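Local coordinates for protein salt-tolerant glutaminase (PDB 3IH8) that probably hydrolyses L-glutamine to L-glutamate and ammonium, through a beta-lactamase-clan glutaminase domain followed by a STAS domain, at residues A[313-318]-A[330-335]. Sequence-based numbering, arbitrary orientation.
Sequences GGTAVR and HLQGVI
The side-chain amide of Gln-332 bridges two partners on segment 313-318, one at each of its polar atoms. Its NE2 donates to Thr-315 O at 3.0 Å; an N-H...O angle of 165° and an acceptor lying in the amide plane mark a straight bond. Its OE1 accepts from Arg-318 NH1 at 2.6 Å, a short but more bent link, with the donor tilted from the carbonyl plane. OE1 also takes a hydrogen bond from Gln-332 NE2 of the second subunit, and these two donors together with the Thr-315 bond should restrict rotation of the amide. The guanidinium and amide planes stand 83° apart, and the two side chains cross at about a right angle; the aliphatic part of Arg-318 runs past the amide, CG lying 3.4 Å from Gln-332 OE1. Chi1 of 73° sets CG of Gln-332 between backbone N and carbonyl carbon, and the extended chain beyond it carries the amide across to the 3-10 turn 314-316. This is the open end of the antiparallel hairpin 317-322/326-332 in the STAS region: Val-317 and Leu-331 form a non-hydrogen-bonded pair, flanked on one side by Gln-332 N to Ala-316 O and on the other by a weak bond from Arg-318 N to His-330 O. Val-317 CG2 and Leu-331 CD2 approach to 4.3 Å on the face where both side chains also touch Val-343 of helix 337-348. At Gly-333, with positive phi, the chain turns a corner, and beyond it the side chain of Ile-335 reaches Ala-316 with its CD1, 3.3 Å from CB and tighter than ordinary van der Waals contact, while the same residue touches Ala-340 and Ile-417. The amide lies at the interface with the second subunit, where Arg-318 O is hydrogen-bonded to Arg-318 NH2 of that subunit.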
loop_
_atom_site.group_PDB
_atom_site.type_symbol
_atom_site.label_atom_id
_atom_site.label_comp_id
_atom_site.label_asym_id
_atom_site.label_seq_id
_atom_site.Cartn_x
_atom_site.Cartn_y
_atom_site.Cartn_z
ATOM N N GLY A 313 -0.781 -9.706 11.473
ATOM C CA GLY A 313 -1.119 -9.196 12.789
ATOM C C GLY A 313 -1.058 -10.222 13.905
ATOM O O GLY A 313 -0.116 -11.013 13.989
ATOM N N GLY A 314 -2.072 -10.206 14.764
ATOM C CA GLY A 314 -2.117 -11.122 15.890
ATOM C C GLY A 314 -2.166 -12.585 15.505
ATOM O O GLY A 314 -1.900 -13.456 16.338
ATOM N N THR A 315 -2.500 -12.865 14.249
ATOM C CA THR A 315 -2.568 -14.245 13.793
ATOM C C THR A 315 -1.175 -14.880 13.804
ATOM O O THR A 315 -1.025 -16.081 13.560
ATOM C CB THR A 315 -3.174 -14.333 12.373
ATOM O OG1 THR A 315 -4.467 -13.720 12.376
ATOM C CG2 THR A 315 -3.325 -15.788 11.934
ATOM N N ALA A 316 -0.161 -14.072 14.103
ATOM C CA ALA A 316 1.213 -14.569 14.166
ATOM C C ALA A 316 1.309 -15.572 15.314
ATOM O O ALA A 316 2.139 -16.479 15.303
ATOM C CB ALA A 316 2.178 -13.418 14.401
ATOM N N VAL A 317 0.444 -15.390 16.305
ATOM C CA VAL A 317 0.397 -16.266 17.463
ATOM C C VAL A 317 -0.667 -17.316 17.208
ATOM O O VAL A 317 -1.851 -17.057 17.388
ATOM C CB VAL A 317 0.054 -15.467 18.744
ATOM C CG1 VAL A 317 -0.138 -16.410 19.930
ATOM C CG2 VAL A 317 1.177 -14.472 19.041
ATOM N N ARG A 318 -0.230 -18.494 16.767
ATOM C CA ARG A 318 -1.123 -19.614 16.463
ATOM C C ARG A 318 -1.981 -20.000 17.681
ATOM O O ARG A 318 -3.183 -20.245 17.551
ATOM C CB ARG A 318 -0.292 -20.814 15.982
ATOM C CG ARG A 318 -1.096 -21.908 15.290
ATOM C CD ARG A 318 -0.196 -23.051 14.840
ATOM N NE ARG A 318 -0.966 -24.169 14.294
ATOM C CZ ARG A 318 -1.415 -24.247 13.043
ATOM N NH1 ARG A 318 -1.172 -23.273 12.176
ATOM N NH2 ARG A 318 -2.124 -25.301 12.663
ATOM N N HIS A 330 3.077 -20.844 20.227
ATOM C CA HIS A 330 3.406 -21.187 18.854
ATOM C C HIS A 330 3.152 -20.022 17.904
ATOM O O HIS A 330 2.135 -19.332 17.997
ATOM C CB HIS A 330 2.599 -22.408 18.406
ATOM C CG HIS A 330 3.070 -23.694 19.009
ATOM N ND1 HIS A 330 3.051 -23.932 20.366
ATOM C CD2 HIS A 330 3.578 -24.811 18.438
ATOM C CE1 HIS A 330 3.527 -25.140 20.606
ATOM N NE2 HIS A 330 3.855 -25.695 19.453
ATOM N N LEU A 331 4.094 -19.815 16.988
ATOM C CA LEU A 331 4.002 -18.739 16.011
ATOM C C LEU A 331 3.779 -19.314 14.620
ATOM O O LEU A 331 3.943 -20.517 14.406
ATOM C CB LEU A 331 5.287 -17.903 16.027
ATOM C CG LEU A 331 5.785 -17.446 17.399
ATOM C CD1 LEU A 331 6.929 -16.472 17.220
ATOM C CD2 LEU A 331 4.651 -16.797 18.171
ATOM N N GLN A 332 3.416 -18.457 13.670
ATOM C CA GLN A 332 3.173 -18.917 12.307
ATOM C C GLN A 332 3.115 -17.755 11.320
ATOM O O GLN A 332 3.057 -16.591 11.722
ATOM C CB GLN A 332 1.855 -19.684 12.256
ATOM C CG GLN A 332 0.634 -18.790 12.367
ATOM C CD GLN A 332 -0.637 -19.577 12.503
ATOM O OE1 GLN A 332 -0.688 -20.741 12.127
ATOM N NE2 GLN A 332 -1.682 -18.945 13.032
ATOM N N GLY A 333 3.130 -18.084 10.030
ATOM C CA GLY A 333 3.053 -17.074 8.987
ATOM C C GLY A 333 4.344 -16.359 8.639
ATOM O O GLY A 333 5.438 -16.804 8.991
ATOM N N VAL A 334 4.202 -15.247 7.920
ATOM C CA VAL A 334 5.330 -14.420 7.508
ATOM C C VAL A 334 5.465 -13.316 8.550
ATOM O O VAL A 334 4.676 -12.368 8.567
ATOM C CB VAL A 334 5.083 -13.809 6.112
ATOM C CG1 VAL A 334 6.165 -12.777 5.783
ATOM C CG2 VAL A 334 5.061 -14.919 5.067
ATOM N N ILE A 335 6.465 -13.452 9.418
ATOM C CA ILE A 335 6.674 -12.496 10.497
ATOM C C ILE A 335 7.589 -11.315 10.205
ATOM O O ILE A 335 8.781 -11.472 9.934
ATOM C CB ILE A 335 7.212 -13.204 11.777
ATOM C CG1 ILE A 335 6.269 -14.341 12.192
ATOM C CG2 ILE A 335 7.348 -12.196 12.922
ATOM C CD1 ILE A 335 4.860 -13.893 12.488
#